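Local atomic coordinates of catalase (Pseudomonas syringae, PDB entry 1M7S), a protein that decomposes hydrogen peroxide into water and oxygen at a bound heme, protecting cells from the toxic effects of the peroxide. Residues Y207-W212 / K277-V282; D254-V259 / V282-I287. One frame throughout, in Å; residues are numbered along the deposited sequence.

Contact 1 (Y207-W212 / K277-V282); sequences YVKFHW and KIWPDV
Lys209 NZ donates a hydrogen bond of 2.8 Å to the backbone O of Lys277, lying in the plane of that carbonyl, and the same ammonium is also taken up by the backbone O of Val193. Two neutral carbonyls thus hold a buried charge, whose third companion is the face of Trp279. The ammonium sits 4.4 Å from the centroid of the indole five-membered ring, 22° off the ring normal, a cation-pi contact. Lysine suits this place because its methylenes share the work: CE lies over the pyrrole part of the indole, 3.3 Å from NE1 of Trp279, as a CH-pi contact, while CD and CG trail over the fused bond and the six-membered ring. The chain runs nearly straight as far as CE, and a turn at its last torsion (chi4 -128°) swings NZ toward the Lys277 carbonyl. One end of the indole is anchored and the other merely packed: NE1 is hydrogen-bonded to the backbone O of Pro272, while at the far rim CH2 of Trp279 lies 3.7 Å from the backbone O of Tyr207, which meets the ring edge in plane. CB of Tyr207 also packs against CH2, whereas the phenol leads off to a hydrogen bond between its OH and Glu321. Tryptophan suits the place because its broad face takes the lysine chain while its one N-H is satisfied. The strand 205-214 lies in the catalase beta-barrel sheet between 196-199 and 252-260, and the irregular loop 277-282, leading into strand 284-295, drapes Trp279 over the side chain of Lys209.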
loop_
_atom_site.group_PDB
_atom_site.type_symbol
_atom_site.label_atom_id
_atom_site.label_comp_id
_atom_site.label_asym_id
_atom_site.label_seq_id
_atom_site.Cartn_x
_atom_site.Cartn_y
_atom_site.Cartn_z
ATOM N N TYR A 207 36.408 0.579 -19.129
ATOM C CA TYR A 207 35.211 -0.272 -19.138
ATOM C C TYR A 207 35.626 -1.644 -18.631
ATOM O O TYR A 207 36.585 -2.261 -19.123
ATOM C CB TYR A 207 34.623 -0.337 -20.563
ATOM C CG TYR A 207 33.953 0.969 -20.941
ATOM C CD1 TYR A 207 34.620 1.935 -21.715
ATOM C CD2 TYR A 207 32.676 1.267 -20.499
ATOM C CE1 TYR A 207 33.998 3.118 -22.035
ATOM C CE2 TYR A 207 32.041 2.455 -20.828
ATOM C CZ TYR A 207 32.721 3.400 -21.586
ATOM O OH TYR A 207 32.133 4.599 -21.925
ATOM N N VAL A 208 34.882 -2.179 -17.672
ATOM C CA VAL A 208 35.306 -3.460 -17.085
ATOM C C VAL A 208 34.166 -4.459 -16.982
ATOM O O VAL A 208 33.058 -4.084 -16.575
ATOM C CB VAL A 208 35.770 -3.120 -15.630
ATOM C CG1 VAL A 208 36.157 -4.375 -14.904
ATOM C CG2 VAL A 208 36.946 -2.136 -15.608
ATOM N N LYS A 209 34.463 -5.715 -17.263
ATOM C CA LYS A 209 33.528 -6.796 -17.011
ATOM C C LYS A 209 33.988 -7.551 -15.752
ATOM O O LYS A 209 35.179 -7.711 -15.491
ATOM C CB LYS A 209 33.461 -7.721 -18.197
ATOM C CG LYS A 209 32.542 -7.115 -19.264
ATOM C CD LYS A 209 32.329 -8.228 -20.304
ATOM C CE LYS A 209 31.379 -7.679 -21.361
ATOM N NZ LYS A 209 30.236 -8.552 -21.596
ATOM N N PHE A 210 33.056 -7.992 -14.916
ATOM C CA PHE A 210 33.344 -8.725 -13.682
ATOM C C PHE A 210 32.916 -10.183 -13.783
ATOM O O PHE A 210 31.837 -10.503 -14.312
ATOM C CB PHE A 210 32.529 -8.142 -12.510
ATOM C CG PHE A 210 32.913 -6.747 -12.126
ATOM C CD1 PHE A 210 34.034 -6.522 -11.311
ATOM C CD2 PHE A 210 32.193 -5.653 -12.540
ATOM C CE1 PHE A 210 34.399 -5.242 -10.961
ATOM C CE2 PHE A 210 32.530 -4.380 -12.170
ATOM C CZ PHE A 210 33.648 -4.148 -11.371
ATOM N N HIS A 211 33.703 -11.085 -13.237
ATOM C CA HIS A 211 33.516 -12.518 -13.298
ATOM C C HIS A 211 33.872 -13.156 -11.951
ATOM O O HIS A 211 35.051 -13.046 -11.550
ATOM C CB HIS A 211 34.411 -13.120 -14.404
ATOM C CG HIS A 211 34.458 -14.623 -14.486
ATOM N ND1 HIS A 211 35.647 -15.307 -14.714
ATOM C CD2 HIS A 211 33.510 -15.577 -14.362
ATOM C CE1 HIS A 211 35.394 -16.616 -14.717
ATOM N NE2 HIS A 211 34.106 -16.823 -14.519
ATOM N N TRP A 212 32.880 -13.820 -11.381
ATOM C CA TRP A 212 33.135 -14.576 -10.151
ATOM C C TRP A 212 33.464 -15.997 -10.592
ATOM O O TRP A 212 32.606 -16.710 -11.123
ATOM C CB TRP A 212 31.920 -14.651 -9.232
ATOM C CG TRP A 212 31.461 -13.428 -8.559
ATOM C CD1 TRP A 212 30.277 -12.770 -8.819
ATOM C CD2 TRP A 212 32.070 -12.708 -7.468
ATOM N NE1 TRP A 212 30.141 -11.708 -7.982
ATOM C CE2 TRP A 212 31.222 -11.649 -7.122
ATOM C CE3 TRP A 212 33.262 -12.879 -6.752
ATOM C CZ2 TRP A 212 31.479 -10.742 -6.102
ATOM C CZ3 TRP A 212 33.533 -11.974 -5.738
ATOM C CH2 TRP A 212 32.669 -10.890 -5.399
ATOM N N LYS A 277 26.935 -10.122 -25.583
ATOM C CA LYS A 277 28.261 -10.524 -25.965
ATOM C C LYS A 277 29.242 -10.673 -24.809
ATOM O O LYS A 277 29.220 -9.906 -23.842
ATOM C CB LYS A 277 28.875 -9.368 -26.863
ATOM C CG LYS A 277 28.160 -9.121 -28.189
ATOM C CD LYS A 277 28.381 -10.281 -29.172
ATOM C CE LYS A 277 27.750 -9.954 -30.526
ATOM N NZ LYS A 277 26.254 -10.082 -30.332
ATOM N N ILE A 278 30.113 -11.664 -24.968
ATOM C CA ILE A 278 31.254 -11.787 -24.050
ATOM C C ILE A 278 32.432 -11.069 -24.750
ATOM O O ILE A 278 32.291 -10.691 -25.907
ATOM C CB ILE A 278 31.655 -13.236 -23.779
ATOM C CG1 ILE A 278 32.093 -13.994 -25.039
ATOM C CG2 ILE A 278 30.490 -14.001 -23.133
ATOM C CD1 ILE A 278 32.941 -15.221 -24.688
ATOM N N TRP A 279 33.552 -10.892 -24.084
ATOM C CA TRP A 279 34.734 -10.312 -24.748
ATOM C C TRP A 279 35.765 -11.458 -24.818
ATOM O O TRP A 279 36.433 -11.732 -23.822
ATOM C CB TRP A 279 35.294 -9.183 -23.904
ATOM C CG TRP A 279 34.450 -7.966 -23.711
ATOM C CD1 TRP A 279 33.310 -7.598 -24.388
ATOM C CD2 TRP A 279 34.761 -6.869 -22.843
ATOM N NE1 TRP A 279 32.871 -6.370 -23.958
ATOM C CE2 TRP A 279 33.761 -5.905 -23.002
ATOM C CE3 TRP A 279 35.796 -6.650 -21.911
ATOM C CZ2 TRP A 279 33.722 -4.728 -22.273
ATOM C CZ3 TRP A 279 35.769 -5.449 -21.208
ATOM C CH2 TRP A 279 34.750 -4.510 -21.363
ATOM N N PRO A 280 35.792 -12.156 -25.933
ATOM C CA PRO A 280 36.517 -13.395 -26.070
ATOM C C PRO A 280 38.014 -13.325 -25.843
ATOM O O PRO A 280 38.527 -14.278 -25.238
ATOM C CB PRO A 280 36.270 -13.950 -27.495
ATOM C CG PRO A 280 35.207 -13.034 -28.025
ATOM C CD PRO A 280 34.990 -11.842 -27.111
ATOM N N ASP A 281 38.695 -12.301 -26.316
ATOM C CA ASP A 281 40.159 -12.341 -26.132
ATOM C C ASP A 281 40.741 -11.361 -25.131
ATOM O O ASP A 281 41.982 -11.367 -24.964
ATOM C CB ASP A 281 40.799 -12.202 -27.528
ATOM C CG ASP A 281 40.222 -13.193 -28.518
ATOM O OD1 ASP A 281 40.362 -14.414 -28.295
ATOM O OD2 ASP A 281 39.543 -12.745 -29.475
ATOM N N VAL A 282 39.932 -10.634 -24.366
ATOM C CA VAL A 282 40.543 -9.710 -23.400
ATOM C C VAL A 282 40.951 -10.522 -22.178
ATOM O O VAL A 282 40.140 -11.257 -21.629
ATOM C CB VAL A 282 39.561 -8.589 -23.051
ATOM C CG1 VAL A 282 40.192 -7.566 -22.133
ATOM C CG2 VAL A 282 39.104 -7.894 -24.339
#

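Contact 2 (D254-V259 / V282-I287); sequences DLYVQV and VPEKKI
Strands 254-259 and 284-287 run antiparallel, their N-to-C directions 138° apart, joined by the hydrogen-bonded pair Val257 and Lys285 and, next to it, the non-hydrogen-bonded pair Tyr256 and Lys286. They are neighbours in the antiparallel beta-barrel sheet of the catalase fold. Val257 N gives a bond of 2.9 Å to Lys285 O, Lys285 N answers to Val257 O, and Ile287 N reaches Leu255 O in an almost straight bond of 2.7 Å. On the face bearing Tyr256 and Lys286, CB of the lysine rests over the phenol ring, 4.0 Å from its centroid, as a CH-pi contact. The rest of that chain bends away, its CD lying 3.4 Å from Asp254 OD2; no salt bridge follows, and Asp254 OD1 is hydrogen-bonded to Gln289. A lysine suits this exposed position because its methylenes can pack on Tyr256 and beside Asp254. Glu284 and Gln258, on the same face, spend their polar ends on hydrogen bonds. Glu284 OE2 lies 3.5 Å from Tyr256 CB, accepts a bond from a water and is also hydrogen-bonded to His211 ND1 of strand 205-214, beyond strand 254-259. On the side of Val257, an apolar cluster forms with Leu255 and Ile287, though the exposed Lys285 shares that face. Val257 CG1 is 3.6 Å from Ile287 CD1. The isoleucine sets CG1 between its backbone N and carbonyl carbon (chi1 61°), which brings CD1 against Leu255 CD2 as well; branched aliphatic chains suit these three buried positions. Toward Val282, a second water bridges Val259 N and Pro283 O, and Gln258 NE2 points a nearly linear bond of 2.8 Å, in its own amide plane, at Val282 O.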
loop_
_atom_site.group_PDB
_atom_site.type_symbol
_atom_site.label_atom_id
_atom_site.label_comp_id
_atom_site.label_asym_id
_atom_site.label_seq_id
_atom_site.Cartn_x
_atom_site.Cartn_y
_atom_site.Cartn_z
ATOM N N ASP A 254 36.730 -16.380 -6.712
ATOM C CA ASP A 254 37.744 -15.384 -7.037
ATOM C C ASP A 254 37.097 -14.378 -7.993
ATOM O O ASP A 254 36.387 -14.803 -8.926
ATOM C CB ASP A 254 38.972 -16.006 -7.697
ATOM C CG ASP A 254 39.974 -16.520 -6.640
ATOM O OD1 ASP A 254 39.849 -16.162 -5.459
ATOM O OD2 ASP A 254 40.868 -17.299 -7.030
ATOM N N LEU A 255 37.303 -13.097 -7.725
ATOM C CA LEU A 255 36.785 -12.052 -8.624
ATOM C C LEU A 255 37.845 -11.639 -9.630
ATOM O O LEU A 255 38.968 -11.242 -9.257
ATOM C CB LEU A 255 36.349 -10.826 -7.800
ATOM C CG LEU A 255 35.754 -9.638 -8.562
ATOM C CD1 LEU A 255 34.484 -10.106 -9.320
ATOM C CD2 LEU A 255 35.464 -8.491 -7.624
ATOM N N TYR A 256 37.471 -11.713 -10.903
ATOM C CA TYR A 256 38.297 -11.256 -12.001
ATOM C C TYR A 256 37.689 -10.085 -12.784
ATOM O O TYR A 256 36.454 -9.996 -12.943
ATOM C CB TYR A 256 38.536 -12.408 -12.979
ATOM C CG TYR A 256 39.427 -13.510 -12.492
ATOM C CD1 TYR A 256 38.887 -14.512 -11.684
ATOM C CD2 TYR A 256 40.779 -13.585 -12.836
ATOM C CE1 TYR A 256 39.680 -15.549 -11.225
ATOM C CE2 TYR A 256 41.587 -14.615 -12.370
ATOM C CZ TYR A 256 41.027 -15.575 -11.557
ATOM O OH TYR A 256 41.769 -16.611 -11.064
ATOM N N VAL A 257 38.580 -9.257 -13.363
ATOM C CA VAL A 257 38.129 -8.173 -14.249
ATOM C C VAL A 257 38.749 -8.278 -15.645
ATOM O O VAL A 257 39.862 -8.797 -15.797
ATOM C CB VAL A 257 38.312 -6.746 -13.752
ATOM C CG1 VAL A 257 37.428 -6.494 -12.513
ATOM C CG2 VAL A 257 39.771 -6.369 -13.457
ATOM N N GLN A 258 37.991 -7.847 -16.673
ATOM C CA GLN A 258 38.441 -7.732 -18.053
ATOM C C GLN A 258 38.363 -6.240 -18.329
ATOM O O GLN A 258 37.362 -5.611 -17.925
ATOM C CB GLN A 258 37.623 -8.449 -19.149
ATOM C CG GLN A 258 37.865 -9.943 -19.178
ATOM C CD GLN A 258 36.880 -10.534 -20.189
ATOM O OE1 GLN A 258 35.677 -10.417 -19.914
ATOM N NE2 GLN A 258 37.353 -11.141 -21.261
ATOM N N VAL A 259 39.428 -5.635 -18.841
ATOM C CA VAL A 259 39.489 -4.183 -18.943
ATOM C C VAL A 259 39.706 -3.675 -20.341
ATOM O O VAL A 259 40.601 -4.249 -20.984
ATOM C CB VAL A 259 40.696 -3.688 -18.072
ATOM C CG1 VAL A 259 40.912 -2.193 -18.034
ATOM C CG2 VAL A 259 40.560 -4.165 -16.636
ATOM N N VAL A 282 39.932 -10.634 -24.366
ATOM C CA VAL A 282 40.543 -9.710 -23.400
ATOM C C VAL A 282 40.951 -10.522 -22.178
ATOM O O VAL A 282 40.140 -11.257 -21.629
ATOM C CB VAL A 282 39.561 -8.589 -23.051
ATOM C CG1 VAL A 282 40.192 -7.566 -22.133
ATOM C CG2 VAL A 282 39.104 -7.894 -24.339
ATOM N N PRO A 283 42.170 -10.343 -21.715
ATOM C CA PRO A 283 42.705 -11.080 -20.594
ATOM C C PRO A 283 41.969 -10.775 -19.290
ATOM O O PRO A 283 41.491 -9.649 -19.165
ATOM C CB PRO A 283 44.193 -10.702 -20.464
ATOM C CG PRO A 283 44.444 -9.781 -21.637
ATOM C CD PRO A 283 43.153 -9.467 -22.375
ATOM N N GLU A 284 41.947 -11.705 -18.336
ATOM C CA GLU A 284 41.343 -11.460 -17.016
ATOM C C GLU A 284 42.406 -11.269 -15.925
ATOM O O GLU A 284 43.440 -11.923 -15.964
ATOM C CB GLU A 284 40.464 -12.647 -16.604
ATOM C CG GLU A 284 39.331 -12.888 -17.614
ATOM C CD GLU A 284 38.441 -13.978 -17.024
ATOM O OE1 GLU A 284 38.614 -15.121 -17.480
ATOM O OE2 GLU A 284 37.645 -13.701 -16.099
ATOM N N LYS A 285 42.191 -10.422 -14.947
ATOM C CA LYS A 285 43.084 -10.157 -13.835
ATOM C C LYS A 285 42.337 -10.373 -12.512
ATOM O O LYS A 285 41.256 -9.837 -12.326
ATOM C CB LYS A 285 43.585 -8.702 -13.896
ATOM C CG LYS A 285 44.233 -8.176 -12.621
ATOM C CD LYS A 285 44.844 -6.798 -12.738
ATOM C CE LYS A 285 45.628 -6.507 -11.437
ATOM N NZ LYS A 285 46.561 -5.354 -11.619
ATOM N N LYS A 286 42.900 -11.202 -11.627
ATOM C CA LYS A 286 42.210 -11.425 -10.341
ATOM C C LYS A 286 42.325 -10.225 -9.429
ATOM O O LYS A 286 43.422 -9.607 -9.301
ATOM C CB LYS A 286 42.821 -12.658 -9.657
ATOM C CG LYS A 286 42.150 -12.950 -8.318
ATOM C CD LYS A 286 42.400 -14.386 -7.883
ATOM C CE LYS A 286 43.860 -14.677 -7.621
ATOM N NZ LYS A 286 44.676 -13.483 -7.295
ATOM N N ILE A 287 41.236 -9.783 -8.793
ATOM C CA ILE A 287 41.273 -8.626 -7.928
ATOM C C ILE A 287 40.796 -8.870 -6.502
ATOM O O ILE A 287 40.834 -7.912 -5.697
ATOM C CB ILE A 287 40.458 -7.439 -8.492
ATOM C CG1 ILE A 287 38.957 -7.764 -8.682
ATOM C CG2 ILE A 287 41.052 -6.968 -9.816
ATOM C CD1 ILE A 287 38.186 -6.457 -8.961
HETATM O O HOH W 1 36.751 -11.105 -15.964
HETATM O O HOH W 2 41.974 -7.024 -19.024
#

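Contact 1 is almost wholly buried, whereas contact 2 is only partly so, with four exposed residues on its later segment. They share Val282 and work on the same sheet, where strands 205-214 and 252-260 are neighbours: Val208 CG1 packs on Val257 CB, and His211 O probably accepts a bond from Tyr256 N. Contact 2 joins two strands mainly by regular backbone bonds, while contact 1 fixes a loop to a strand through one lysine, an indole and carbonyls. Gln258 ties them together, its NE2 reaching the Trp279 carbonyl of the loop as well as that of Val282, so one amide fastens two points of the connection that leads to strand 284-295.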